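Local coordinates for putative glycoside hydrolase (Parabacteroides distasonis ATCC 8503, PDB 3GYC), which probably hydrolyses glycosidic bonds in carbohydrates, as a cellulase-like member of the TIM-barrel glycoside hydrolases, although its natural substrate is not established, at residues A53-A58 with G111-Y116; T129-A134 with M192-E197; L154-C159 with M206-S211; D229-H234 with N297-V302. All coordinates share one frame; numbering follows the deposited sequence. Where two conformers were deposited one is given.

Contact 1 of 4, residues A53-A58 with G111-Y116; sequences AIRIDA and GLSSWY. With EDO (1,2-ethanediol), chain F.
Two neighbouring parallel strands of a TIM-barrel wall, bonded from Ile-56 N to Gly-111 O (2.9 Å), carry Arg-55, Asp-57 and Ser-113 on one face, Ile-56 and Leu-112 on the other. At the end of its strand Asp-57, with CG anti to its own N (chi1 -168°), turns its carboxylate to the loop after the second strand. OD1 accepts the Ser-114 hydroxyl on its syn side (OD1 to OG 2.8 Å), while Trp-115 N drops on OD2 from above the carboxylate plane, nearly straight at 174°; Tyr-59 N also donates to OD1. With an alanine here, Trp-115 N and Tyr-59 N would probably lose this acceptor and the Ser-114 hydroxyl be free to turn. The Trp-115 indole puts CH2 over the centre of the Arg-55 guanidinium, whose NH1 is salt-bridged to Glu-305 and NH2 bonded to Asn-160 OD1. An ethanediol, probably from the crystallisation liquor, bonds through O1 to Trp-115 O. Charged groups gathered at C-terminal strand ends typify the active-site end of TIM-barrel glycosidases.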
loop_
_atom_site.group_PDB
_atom_site.type_symbol
_atom_site.label_atom_id
_atom_site.label_comp_id
_atom_site.label_asym_id
_atom_site.label_seq_id
_atom_site.Cartn_x
_atom_site.Cartn_y
_atom_site.Cartn_z
ATOM N N ALA A 53 -0.142 -9.249 8.510
ATOM C CA ALA A 53 0.777 -8.736 7.494
ATOM C C ALA A 53 0.763 -7.188 7.558
ATOM O O ALA A 53 -0.229 -6.584 7.970
ATOM C CB ALA A 53 0.387 -9.246 6.065
ATOM N N ILE A 54 1.873 -6.569 7.176
ATOM C CA ILE A 54 2.027 -5.121 7.134
ATOM C C ILE A 54 2.784 -4.766 5.859
ATOM O O ILE A 54 3.681 -5.484 5.455
ATOM C CB ILE A 54 2.856 -4.619 8.346
ATOM C CG1 ILE A 54 2.286 -5.156 9.667
ATOM C CG2 ILE A 54 2.919 -3.134 8.390
ATOM C CD1 ILE A 54 3.212 -4.905 10.941
ATOM N N ARG A 55 2.380 -3.690 5.215
ATOM C CA ARG A 55 3.080 -3.140 4.060
ATOM C C ARG A 55 3.836 -1.892 4.547
ATOM O O ARG A 55 3.236 -0.983 5.114
ATOM C CB ARG A 55 2.071 -2.778 2.981
ATOM C CG ARG A 55 2.654 -2.032 1.833
ATOM C CD ARG A 55 1.634 -1.514 0.964
ATOM N NE ARG A 55 2.187 -0.727 -0.113
ATOM C CZ ARG A 55 1.631 0.376 -0.603
ATOM N NH1 ARG A 55 0.513 0.880 -0.060
ATOM N NH2 ARG A 55 2.235 1.033 -1.581
ATOM N N ILE A 56 5.164 -1.851 4.392
ATOM C CA ILE A 56 5.889 -0.718 4.881
ATOM C C ILE A 56 6.826 -0.163 3.813
ATOM O O ILE A 56 7.191 -0.831 2.840
ATOM C CB ILE A 56 6.733 -1.019 6.134
ATOM C CG1 ILE A 56 7.821 -2.087 5.871
ATOM C CG2 ILE A 56 5.908 -1.420 7.303
ATOM C CD1 ILE A 56 8.779 -2.289 7.036
ATOM N N ASP A 57 7.211 1.064 4.051
ATOM C CA ASP A 57 8.253 1.685 3.236
ATOM C C ASP A 57 9.608 1.202 3.775
ATOM O O ASP A 57 9.890 1.323 4.991
ATOM C CB ASP A 57 8.151 3.199 3.314
ATOM C CG ASP A 57 9.014 3.887 2.249
ATOM O OD1 ASP A 57 10.043 3.316 1.826
ATOM O OD2 ASP A 57 8.596 4.953 1.770
ATOM N N ALA A 58 10.443 0.662 2.876
ATOM C CA ALA A 58 11.780 0.128 3.216
ATOM C C ALA A 58 12.886 1.212 3.069
ATOM O O ALA A 58 14.043 0.945 3.427
ATOM C CB ALA A 58 12.117 -1.042 2.302
ATOM N N GLY A 111 5.245 -6.842 3.478
ATOM C CA GLY A 111 5.412 -6.434 2.113
ATOM C C GLY A 111 6.210 -5.135 2.101
ATOM O O GLY A 111 5.893 -4.195 2.845
ATOM N N LEU A 112 7.233 -5.074 1.243
ATOM C CA LEU A 112 8.025 -3.861 1.134
ATOM C C LEU A 112 7.588 -3.057 -0.075
ATOM O O LEU A 112 7.274 -3.609 -1.146
ATOM C CB LEU A 112 9.500 -4.205 0.987
ATOM C CG LEU A 112 10.114 -5.020 2.108
ATOM C CD1 LEU A 112 11.610 -5.280 1.729
ATOM C CD2 LEU A 112 9.947 -4.378 3.516
ATOM N N SER A 113 7.583 -1.755 0.103
ATOM C CA SER A 113 7.307 -0.815 -0.961
ATOM C C SER A 113 8.162 0.417 -0.674
ATOM O O SER A 113 8.964 0.422 0.270
ATOM C CB SER A 113 5.801 -0.452 -0.938
ATOM O OG SER A 113 5.436 0.301 -2.077
ATOM N N SER A 114 7.952 1.479 -1.446
ATOM C CA SER A 114 8.547 2.788 -1.117
ATOM C C SER A 114 7.779 3.924 -1.746
ATOM O O SER A 114 7.227 3.787 -2.847
ATOM C CB SER A 114 10.016 2.908 -1.537
ATOM O OG SER A 114 10.592 4.029 -0.854
ATOM N N TRP A 115 7.729 5.017 -1.004
ATOM C CA TRP A 115 7.207 6.304 -1.430
ATOM C C TRP A 115 8.389 7.253 -1.749
ATOM O O TRP A 115 8.181 8.423 -2.050
ATOM C CB TRP A 115 6.306 6.902 -0.350
ATOM C CG TRP A 115 4.999 6.233 -0.188
ATOM C CD1 TRP A 115 3.773 6.727 -0.541
ATOM C CD2 TRP A 115 4.747 4.933 0.428
ATOM N NE1 TRP A 115 2.784 5.816 -0.150
ATOM C CE2 TRP A 115 3.357 4.717 0.405
ATOM C CE3 TRP A 115 5.571 3.944 0.984
ATOM C CZ2 TRP A 115 2.763 3.538 0.903
ATOM C CZ3 TRP A 115 4.996 2.804 1.480
ATOM C CH2 TRP A 115 3.595 2.597 1.415
ATOM N N TYR A 116 9.625 6.736 -1.668
ATOM C CA TYR A 116 10.844 7.491 -1.973
ATOM C C TYR A 116 10.841 8.891 -1.320
ATOM O O TYR A 116 10.878 9.934 -2.003
ATOM C CB TYR A 116 11.012 7.535 -3.493
ATOM C CG TYR A 116 11.210 6.155 -4.028
ATOM C CD1 TYR A 116 12.486 5.571 -4.014
ATOM C CD2 TYR A 116 10.151 5.416 -4.540
ATOM C CE1 TYR A 116 12.691 4.280 -4.473
ATOM C CE2 TYR A 116 10.340 4.113 -4.992
ATOM C CZ TYR A 116 11.613 3.550 -4.955
ATOM O OH TYR A 116 11.847 2.266 -5.399
HETATM C C1 EDO F . 7.840 11.505 -1.534
HETATM O O1 EDO F . 7.473 10.548 -0.513
HETATM C C2 EDO F . 8.111 12.918 -0.959
HETATM O O2 EDO F . 8.928 12.914 0.237
#

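Contact 2 of 4, residues T129-A134 with M192-E197; sequences TPEKLA and MKTSLE
Pro-130 presses its ring against Thr-194, CG lying 3.7 Å from the methyl CG2, and Glu-131 OE2 comes to 3.7 Å from the same CG2. Deeper in, Ser-195 turns its CB to the backbone of the opposing helix, 3.6 Å from Pro-130 O, and Ala-134 CB rests 3.6 Å from Ser-195 O. No hydrogen bond crosses; small side chains let the axes of the two short helical segments approach to 8.1 Å, 39° apart. The next shell fixes these surfaces. Thr-194 has CG2 anti to its N (chi1 -64° for OG1), which aims the methyl at the proline and leaves OG1 to Arg-190 O. Ser-195 OG bonds to Met-192 O at 2.8 Å and also to the Tyr-210 hydroxyl, which links the helix to the segment after strand 208-209. Thr-129 is the N-cap of helix 130-146, its OG1 accepting from Lys-132 N at 3.0 Å, a capping bond where Pro-130 opens the helix. Such packing of neighbouring helices is characteristic of the outer layer of a TIM barrel.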
loop_
_atom_site.group_PDB
_atom_site.type_symbol
_atom_site.label_atom_id
_atom_site.label_comp_id
_atom_site.label_asym_id
_atom_site.label_seq_id
_atom_site.Cartn_x
_atom_site.Cartn_y
_atom_site.Cartn_z
ATOM N N THR A 129 17.508 5.171 -13.904
ATOM C CA THR A 129 17.406 4.069 -14.875
ATOM C C THR A 129 16.813 2.877 -14.104
ATOM O O THR A 129 16.965 2.811 -12.878
ATOM C CB THR A 129 18.759 3.647 -15.482
ATOM O OG1 THR A 129 19.541 2.973 -14.487
ATOM C CG2 THR A 129 19.512 4.849 -16.050
ATOM N N PRO A 130 16.135 1.944 -14.806
ATOM C CA PRO A 130 15.604 0.774 -14.093
ATOM C C PRO A 130 16.719 -0.074 -13.456
ATOM O O PRO A 130 16.495 -0.714 -12.406
ATOM C CB PRO A 130 14.850 -0.000 -15.182
ATOM C CG PRO A 130 15.408 0.478 -16.484
ATOM C CD PRO A 130 15.818 1.908 -16.246
ATOM N N GLU A 131 17.913 -0.050 -14.058
ATOM C CA GLU A 131 19.048 -0.788 -13.516
ATOM C C GLU A 131 19.516 -0.195 -12.203
ATOM O O GLU A 131 19.838 -0.915 -11.249
ATOM C CB GLU A 131 20.203 -0.871 -14.521
ATOM C CG GLU A 131 19.864 -1.643 -15.810
ATOM C CD GLU A 131 19.330 -0.759 -16.949
ATOM O OE1 GLU A 131 18.937 0.405 -16.710
ATOM O OE2 GLU A 131 19.360 -1.221 -18.116
ATOM N N LYS A 132 19.518 1.123 -12.131
ATOM C CA LYS A 132 19.904 1.802 -10.902
ATOM C C LYS A 132 18.909 1.524 -9.792
ATOM O O LYS A 132 19.296 1.288 -8.635
ATOM C CB LYS A 132 20.020 3.299 -11.147
ATOM C CG LYS A 132 21.206 3.647 -12.030
ATOM C CD LYS A 132 21.251 5.116 -12.324
ATOM C CE LYS A 132 22.336 5.468 -13.293
ATOM N NZ LYS A 132 22.423 6.955 -13.489
ATOM N N LEU A 133 17.626 1.538 -10.148
ATOM C CA LEU A 133 16.570 1.301 -9.185
ATOM C C LEU A 133 16.685 -0.121 -8.632
ATOM O O LEU A 133 16.559 -0.330 -7.428
ATOM C CB LEU A 133 15.197 1.524 -9.829
ATOM C CG LEU A 133 13.977 1.437 -8.901
ATOM C CD1 LEU A 133 14.111 2.466 -7.793
ATOM C CD2 LEU A 133 12.655 1.630 -9.633
ATOM N N ALA A 134 16.967 -1.083 -9.509
ATOM C CA ALA A 134 17.091 -2.458 -9.098
ATOM C C ALA A 134 18.319 -2.634 -8.225
ATOM O O ALA A 134 18.259 -3.313 -7.199
ATOM C CB ALA A 134 17.150 -3.385 -10.302
HETATM N N MSE A 192 9.719 -1.075 -15.963
HETATM C CA MSE A 192 9.339 -2.095 -15.002
HETATM C C MSE A 192 9.945 -3.435 -15.392
HETATM O O MSE A 192 10.590 -4.080 -14.574
HETATM C CB MSE A 192 7.817 -2.217 -14.879
HETATM C CG MSE A 192 7.161 -1.010 -14.239
HETATM SE SE MSE A 192 5.314 -1.334 -13.788
HETATM C CE MSE A 192 4.543 -1.381 -15.559
ATOM N N LYS A 193 9.808 -3.808 -16.660
ATOM C CA LYS A 193 10.290 -5.106 -17.115
ATOM C C LYS A 193 11.802 -5.239 -16.876
ATOM O O LYS A 193 12.240 -6.217 -16.272
ATOM C CB LYS A 193 9.925 -5.344 -18.588
ATOM C CG LYS A 193 10.093 -6.794 -19.028
ATOM N N THR A 194 12.584 -4.243 -17.297
ATOM C CA THR A 194 14.042 -4.265 -17.080
ATOM C C THR A 194 14.447 -4.342 -15.607
ATOM O O THR A 194 15.409 -5.061 -15.269
ATOM C CB THR A 194 14.730 -3.024 -17.687
ATOM O OG1 THR A 194 14.553 -3.040 -19.107
ATOM C CG2 THR A 194 16.226 -3.003 -17.364
ATOM N N SER A 195 13.731 -3.615 -14.732
ATOM C CA SER A 195 14.073 -3.623 -13.300
ATOM C C SER A 195 13.821 -4.974 -12.680
ATOM O O SER A 195 14.671 -5.485 -11.964
ATOM C CB SER A 195 13.350 -2.529 -12.519
ATOM O OG SER A 195 11.953 -2.603 -12.685
ATOM N N LEU A 196 12.671 -5.565 -12.976
ATOM C CA LEU A 196 12.349 -6.859 -12.420
ATOM C C LEU A 196 13.231 -7.993 -12.949
ATOM O O LEU A 196 13.487 -8.952 -12.220
ATOM C CB LEU A 196 10.854 -7.175 -12.554
ATOM C CG LEU A 196 9.968 -6.131 -11.874
ATOM C CD1 LEU A 196 8.543 -6.605 -11.887
ATOM C CD2 LEU A 196 10.426 -5.807 -10.443
ATOM N N GLU A 197 13.728 -7.880 -14.181
ATOM C CA GLU A 197 14.662 -8.880 -14.693
ATOM C C GLU A 197 15.928 -8.861 -13.854
ATOM O O GLU A 197 16.435 -9.913 -13.468
ATOM C CB GLU A 197 14.989 -8.634 -16.171
ATOM C CG GLU A 197 13.845 -9.016 -17.083
ATOM C CD GLU A 197 14.059 -8.624 -18.546
ATOM O OE1 GLU A 197 14.717 -7.581 -18.839
ATOM O OE2 GLU A 197 13.531 -9.371 -19.408
#

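Contact 3 of 4, residues L154-C159 with M206-S211; sequences LYVDLC and MPFLYS
Val-156 and Phe-208 lie side by side on one face of two parallel strands, the valine CB 3.6 Å from ring atom CD1, while Met-206 sets its CG over a face of the same ring. On the other face Leu-209 projects into the hollow between Tyr-155 and Asp-157: with its CG held between backbone N and carbonyl carbon (chi1 73°), branch CD2 comes 3.4 Å from Tyr-155 CD1 and meets Asp-157 CB. Further along, Leu-158 is the bump and the Tyr-210 ring its seat, CB standing 3.6 Å from the ring centroid in a CH-pi contact while CD2 reaches the hydroxyl, itself bonded to Ser-195 OG. Pro-207 brings CG up to Leu-154 O, a buried carbonyl oxygen with no polar partner.

Val-156 N to Pro-207 O laces the strands. At the end of its strand Asp-157 forms an Asx turn: OD1 takes Cys-159 N at 2.9 Å and Ser-211 N at 3.0 Å from opposite faces of the carboxylate plane, and OD2 accepts Ser-211 OG at 2.7 Å besides Ser-113 OG. With an alanine here, Cys-159 N would probably lose its mate, Ser-211 N keep only a weak one, and both serine hydroxyls miss their carboxylate partner, letting the two loops separate. Strand pairs joined at their C-terminal ends, where TIM-barrel enzymes carry their active sites, are characteristic of this fold.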
loop_
_atom_site.group_PDB
_atom_site.type_symbol
_atom_site.label_atom_id
_atom_site.label_comp_id
_atom_site.label_asym_id
_atom_site.label_seq_id
_atom_site.Cartn_x
_atom_site.Cartn_y
_atom_site.Cartn_z
ATOM N N LEU A 154 7.122 -10.704 2.347
ATOM C CA LEU A 154 6.040 -11.331 1.598
ATOM C C LEU A 154 6.156 -11.044 0.102
ATOM O O LEU A 154 5.976 -11.913 -0.739
ATOM C CB LEU A 154 4.739 -10.761 2.145
ATOM C CG LEU A 154 3.437 -11.345 1.725
ATOM C CD1 LEU A 154 3.392 -12.829 2.154
ATOM C CD2 LEU A 154 2.329 -10.452 2.379
ATOM N N TYR A 155 6.462 -9.802 -0.210
ATOM C CA TYR A 155 6.606 -9.354 -1.576
ATOM C C TYR A 155 7.401 -8.072 -1.590
ATOM O O TYR A 155 7.565 -7.430 -0.563
ATOM C CB TYR A 155 5.239 -9.129 -2.258
ATOM C CG TYR A 155 4.378 -7.996 -1.723
ATOM C CD1 TYR A 155 4.603 -6.698 -2.133
ATOM C CD2 TYR A 155 3.328 -8.220 -0.832
ATOM C CE1 TYR A 155 3.814 -5.635 -1.673
ATOM C CE2 TYR A 155 2.553 -7.148 -0.336
ATOM C CZ TYR A 155 2.790 -5.874 -0.786
ATOM O OH TYR A 155 2.057 -4.798 -0.394
ATOM N N VAL A 156 7.877 -7.692 -2.782
ATOM C CA VAL A 156 8.618 -6.461 -2.943
ATOM C C VAL A 156 7.989 -5.701 -4.071
ATOM O O VAL A 156 7.963 -6.180 -5.214
ATOM C CB VAL A 156 10.126 -6.705 -3.245
ATOM C CG1 VAL A 156 10.872 -5.356 -3.538
ATOM C CG2 VAL A 156 10.752 -7.489 -2.105
ATOM N N ASP A 157 7.560 -4.491 -3.750
ATOM C CA ASP A 157 6.937 -3.533 -4.683
ATOM C C ASP A 157 7.938 -2.412 -4.906
ATOM O O ASP A 157 8.309 -1.714 -3.957
ATOM C CB ASP A 157 5.621 -3.026 -4.067
ATOM C CG ASP A 157 5.068 -1.755 -4.734
ATOM O OD1 ASP A 157 5.454 -1.401 -5.890
ATOM O OD2 ASP A 157 4.235 -1.095 -4.054
ATOM N N LEU A 158 8.336 -2.195 -6.150
ATOM C CA LEU A 158 9.380 -1.200 -6.434
ATOM C C LEU A 158 8.950 0.230 -6.345
ATOM O O LEU A 158 9.807 1.109 -6.320
ATOM C CB LEU A 158 10.098 -1.474 -7.780
ATOM C CG LEU A 158 11.205 -2.535 -7.685
ATOM C CD1 LEU A 158 10.649 -3.872 -7.302
ATOM C CD2 LEU A 158 11.989 -2.662 -9.011
ATOM N N CYS A 159 7.645 0.496 -6.332
ATOM C CA CYS A 159 7.178 1.859 -6.160
ATOM C C CYS A 159 5.683 1.987 -5.941
ATOM O O CYS A 159 4.897 1.544 -6.788
ATOM C CB CYS A 159 7.519 2.682 -7.412
ATOM S SG CYS A 159 7.259 4.423 -7.096
HETATM N N MSE A 206 11.322 -14.557 -5.295
HETATM C CA MSE A 206 10.637 -13.477 -4.557
HETATM C C MSE A 206 9.522 -12.875 -5.466
HETATM O O MSE A 206 9.750 -12.654 -6.634
HETATM C CB MSE A 206 11.653 -12.408 -4.100
HETATM C CG MSE A 206 11.067 -11.215 -3.370
HETATM SE SE MSE A 206 10.363 -11.667 -1.613
HETATM C CE MSE A 206 12.036 -11.680 -0.567
ATOM N N PRO A 207 8.301 -12.682 -4.934
ATOM C CA PRO A 207 7.266 -12.031 -5.734
ATOM C C PRO A 207 7.565 -10.546 -5.866
ATOM O O PRO A 207 7.687 -9.843 -4.856
ATOM C CB PRO A 207 5.974 -12.257 -4.947
ATOM C CG PRO A 207 6.288 -13.269 -3.934
ATOM C CD PRO A 207 7.764 -13.305 -3.718
ATOM N N PHE A 208 7.704 -10.084 -7.098
ATOM C CA PHE A 208 7.977 -8.680 -7.403
ATOM C C PHE A 208 6.856 -8.055 -8.196
ATOM O O PHE A 208 6.236 -8.700 -9.041
ATOM C CB PHE A 208 9.253 -8.542 -8.225
ATOM C CG PHE A 208 10.516 -8.866 -7.458
ATOM C CD1 PHE A 208 10.990 -7.994 -6.478
ATOM C CD2 PHE A 208 11.244 -9.993 -7.745
ATOM C CE1 PHE A 208 12.163 -8.265 -5.770
ATOM C CE2 PHE A 208 12.400 -10.279 -7.037
ATOM C CZ PHE A 208 12.846 -9.406 -6.031
ATOM N N LEU A 209 6.637 -6.771 -7.960
ATOM C CA LEU A 209 5.620 -6.004 -8.669
ATOM C C LEU A 209 5.887 -4.513 -8.537
ATOM O O LEU A 209 6.860 -4.119 -7.914
ATOM C CB LEU A 209 4.247 -6.270 -8.030
ATOM C CG LEU A 209 4.023 -5.621 -6.653
ATOM C CD1 LEU A 209 2.559 -5.285 -6.470
ATOM C CD2 LEU A 209 4.607 -6.501 -5.535
ATOM N N TYR A 210 5.014 -3.712 -9.159
ATOM C CA TYR A 210 4.898 -2.283 -8.928
ATOM C C TYR A 210 3.409 -2.089 -8.634
ATOM O O TYR A 210 2.568 -2.744 -9.281
ATOM C CB TYR A 210 5.276 -1.445 -10.122
ATOM C CG TYR A 210 6.748 -1.251 -10.425
ATOM C CD1 TYR A 210 7.534 -2.284 -10.889
ATOM C CD2 TYR A 210 7.324 0.021 -10.358
ATOM C CE1 TYR A 210 8.881 -2.080 -11.244
ATOM C CE2 TYR A 210 8.650 0.232 -10.700
ATOM C CZ TYR A 210 9.421 -0.811 -11.147
ATOM O OH TYR A 210 10.728 -0.597 -11.477
ATOM N N SER A 211 3.063 -1.238 -7.661
ATOM C CA SER A 211 1.661 -1.034 -7.291
ATOM C C SER A 211 1.054 0.156 -8.033
ATOM O O SER A 211 1.723 1.147 -8.293
ATOM C CB SER A 211 1.487 -0.866 -5.783
ATOM O OG SER A 211 2.171 0.255 -5.261
#

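Contact 4 of 4, residues D229-H234 with N297-V302; sequences DLYEHH and NRRPLV
Tyr-231 and Leu-301 sit opposite each other in adjacent parallel strands of the TIM barrel, whose backbone polar groups are met in turn. Tyr-231 N gives to Pro-300 O at 3.0 Å, Tyr-231 O takes Val-302 N at 2.8 Å, and Val-302 O takes His-233 N. On the face of the sheet that carries Tyr-231 and Leu-301, leucine CD2 packs on the tyrosine CB; on the face of Glu-232 and Val-302, the glutamate CG touches valine CG1.

The Glu-232 carboxylate is shared: OE1 receives His-234 NE2 on its syn side at 2.8 Å, and OE2 meets the Thr-304 hydroxyl. His-234 ND1 is bonded to Glu-161, which places the imidazole between two acids and would probably favour one fixed ring orientation. Both nitrogens of His-233 also have partners, Tyr-220 and the His-214 carbonyl. Arg-299 spends its NE on Leu-228 O, its NH2 on Ser-226 O and its NH1 on Arg-298 O, the residue whose positive phi ends helix 276-297 in a Schellman motif. Asp-229 OD1 is salt-bridged to Lys-388, and OD2 to Arg-200 while also taking Phe-208 N.

Arg-299 also lays its CB over one face of the Tyr-231 ring, toward the rim, 3.9 Å from the centroid. At the ring's edge, the phenol OH accepts Asn-297 ND2 at 3.0 Å, the amide standing 84° to the ring.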
loop_
_atom_site.group_PDB
_atom_site.type_symbol
_atom_site.label_atom_id
_atom_site.label_comp_id
_atom_site.label_asym_id
_atom_site.label_seq_id
_atom_site.Cartn_x
_atom_site.Cartn_y
_atom_site.Cartn_z
ATOM N N ASP A 229 4.346 -10.380 -10.641
ATOM C CA ASP A 229 4.018 -11.649 -9.944
ATOM C C ASP A 229 2.663 -11.580 -9.216
ATOM O O ASP A 229 2.089 -12.609 -8.844
ATOM C CB ASP A 229 5.124 -11.998 -8.940
ATOM C CG ASP A 229 6.452 -12.399 -9.610
ATOM O OD1 ASP A 229 6.399 -12.982 -10.739
ATOM O OD2 ASP A 229 7.570 -12.174 -9.011
ATOM N N LEU A 230 2.219 -10.354 -8.941
ATOM C CA LEU A 230 0.957 -10.059 -8.282
ATOM C C LEU A 230 0.537 -8.628 -8.609
ATOM O O LEU A 230 1.332 -7.845 -9.125
ATOM C CB LEU A 230 1.060 -10.206 -6.766
ATOM C CG LEU A 230 2.077 -9.373 -6.010
ATOM C CD1 LEU A 230 1.532 -8.792 -4.688
ATOM C CD2 LEU A 230 3.380 -10.159 -5.764
ATOM N N TYR A 231 -0.700 -8.271 -8.305
ATOM C CA TYR A 231 -1.128 -6.916 -8.510
ATOM C C TYR A 231 -1.500 -6.370 -7.124
ATOM O O TYR A 231 -2.205 -7.047 -6.345
ATOM C CB TYR A 231 -2.349 -6.762 -9.460
ATOM C CG TYR A 231 -2.319 -7.475 -10.783
ATOM C CD1 TYR A 231 -1.127 -7.750 -11.450
ATOM C CD2 TYR A 231 -3.518 -7.825 -11.419
ATOM C CE1 TYR A 231 -1.135 -8.413 -12.674
ATOM C CE2 TYR A 231 -3.528 -8.452 -12.649
ATOM C CZ TYR A 231 -2.342 -8.725 -13.275
ATOM O OH TYR A 231 -2.374 -9.362 -14.468
ATOM N N GLU A 232 -0.993 -5.179 -6.808
ATOM C CA GLU A 232 -1.339 -4.481 -5.569
ATOM C C GLU A 232 -2.101 -3.269 -6.081
ATOM O O GLU A 232 -1.489 -2.353 -6.578
ATOM C CB GLU A 232 -0.090 -4.129 -4.745
ATOM C CG GLU A 232 -0.349 -3.972 -3.208
ATOM C CD GLU A 232 -0.703 -2.568 -2.725
ATOM O OE1 GLU A 232 0.129 -1.651 -2.901
ATOM O OE2 GLU A 232 -1.769 -2.376 -2.094
ATOM N N HIS A 233 -3.436 -3.287 -6.010
ATOM C CA HIS A 233 -4.230 -2.246 -6.610
ATOM C C HIS A 233 -4.996 -1.484 -5.549
ATOM O O HIS A 233 -5.604 -2.073 -4.662
ATOM C CB HIS A 233 -5.169 -2.791 -7.682
ATOM C CG HIS A 233 -5.446 -1.781 -8.747
ATOM N ND1 HIS A 233 -4.648 -1.660 -9.863
ATOM C CD2 HIS A 233 -6.336 -0.764 -8.801
ATOM C CE1 HIS A 233 -5.074 -0.641 -10.589
ATOM N NE2 HIS A 233 -6.092 -0.076 -9.962
ATOM N N HIS A 234 -4.929 -0.158 -5.627
ATOM C CA HIS A 234 -5.568 0.694 -4.635
ATOM C C HIS A 234 -6.956 1.072 -5.137
ATOM O O HIS A 234 -7.098 1.508 -6.269
ATOM C CB HIS A 234 -4.699 1.920 -4.344
ATOM C CG HIS A 234 -3.304 1.573 -3.903
ATOM N ND1 HIS A 234 -2.297 2.514 -3.801
ATOM C CD2 HIS A 234 -2.743 0.381 -3.563
ATOM C CE1 HIS A 234 -1.197 1.927 -3.351
ATOM N NE2 HIS A 234 -1.427 0.629 -3.234
ATOM N N ASN A 297 -6.016 -13.181 -15.987
ATOM C CA ASN A 297 -4.558 -13.108 -16.071
ATOM C C ASN A 297 -3.868 -14.062 -15.132
ATOM O O ASN A 297 -2.654 -14.207 -15.197
ATOM C CB ASN A 297 -4.076 -11.661 -15.827
ATOM C CG ASN A 297 -4.475 -10.713 -16.958
ATOM O OD1 ASN A 297 -4.847 -11.162 -18.023
ATOM N ND2 ASN A 297 -4.361 -9.411 -16.739
ATOM N N ARG A 298 -4.656 -14.718 -14.279
ATOM C CA ARG A 298 -4.164 -15.684 -13.310
ATOM C C ARG A 298 -3.080 -15.078 -12.394
ATOM O O ARG A 298 -1.987 -15.605 -12.247
ATOM C CB ARG A 298 -3.695 -16.946 -14.037
ATOM C CG ARG A 298 -4.788 -17.536 -14.924
ATOM C CD ARG A 298 -4.324 -18.753 -15.675
ATOM N NE ARG A 298 -3.967 -19.865 -14.798
ATOM C CZ ARG A 298 -4.840 -20.736 -14.294
ATOM N NH1 ARG A 298 -6.138 -20.591 -14.532
ATOM N NH2 ARG A 298 -4.414 -21.727 -13.521
ATOM N N ARG A 299 -3.421 -13.964 -11.747
ATOM C CA ARG A 299 -2.512 -13.290 -10.832
ATOM C C ARG A 299 -3.188 -13.021 -9.506
ATOM O O ARG A 299 -4.378 -12.680 -9.481
ATOM C CB ARG A 299 -2.039 -11.973 -11.453
ATOM C CG ARG A 299 -1.091 -12.152 -12.606
ATOM C CD ARG A 299 0.215 -12.763 -12.134
ATOM N NE ARG A 299 1.204 -12.870 -13.201
ATOM C CZ ARG A 299 1.247 -13.849 -14.094
ATOM N NH1 ARG A 299 0.330 -14.812 -14.106
ATOM N NH2 ARG A 299 2.214 -13.859 -14.990
ATOM N N PRO A 300 -2.436 -13.147 -8.400
ATOM C CA PRO A 300 -3.029 -12.872 -7.099
ATOM C C PRO A 300 -3.146 -11.380 -6.874
ATOM O O PRO A 300 -2.405 -10.608 -7.465
ATOM C CB PRO A 300 -2.070 -13.503 -6.102
ATOM C CG PRO A 300 -0.821 -13.761 -6.821
ATOM C CD PRO A 300 -1.108 -13.774 -8.294
ATOM N N LEU A 301 -4.103 -10.990 -6.054
ATOM C CA LEU A 301 -4.322 -9.601 -5.743
ATOM C C LEU A 301 -4.036 -9.269 -4.299
ATOM O O LEU A 301 -4.284 -10.069 -3.387
ATOM C CB LEU A 301 -5.775 -9.219 -6.033
ATOM C CG LEU A 301 -6.176 -9.142 -7.489
ATOM C CD1 LEU A 301 -7.659 -8.763 -7.613
ATOM C CD2 LEU A 301 -5.277 -8.157 -8.217
ATOM N N VAL A 302 -3.497 -8.072 -4.098
ATOM C CA VAL A 302 -3.346 -7.507 -2.772
ATOM C C VAL A 302 -3.892 -6.073 -2.851
ATOM O O VAL A 302 -3.682 -5.388 -3.834
ATOM C CB VAL A 302 -1.845 -7.475 -2.247
ATOM C CG1 VAL A 302 -1.763 -6.704 -0.900
ATOM C CG2 VAL A 302 -1.262 -8.886 -2.093
#

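Overall arrangement
From the N terminus, contact 1 comes first, joining neighbouring strands 53-57 and 109-113 across a loop that carries helix 95-105. Contact 2 opens on helix 130-146, before contact 3 opens on strand 153-157, and closes on helix 186-200 before contact 3 closes on strand 208-209, so the two cross; contact 2 joins the helices and contact 3 the strands of successive beta-alpha units. Contact 4 follows in series, bridging strands 231-232 and 301-303 over a largely helical excursion. Ser-113 OG to Asp-157 OD2 ties contact 1 to contact 3, Ser-195 OG to Tyr-210 OH ties contact 2 to contact 3, and Phe-208 N to Asp-229 OD2 brings in contact 4. Across the barrel Arg-55 is salt-bridged to Glu-232.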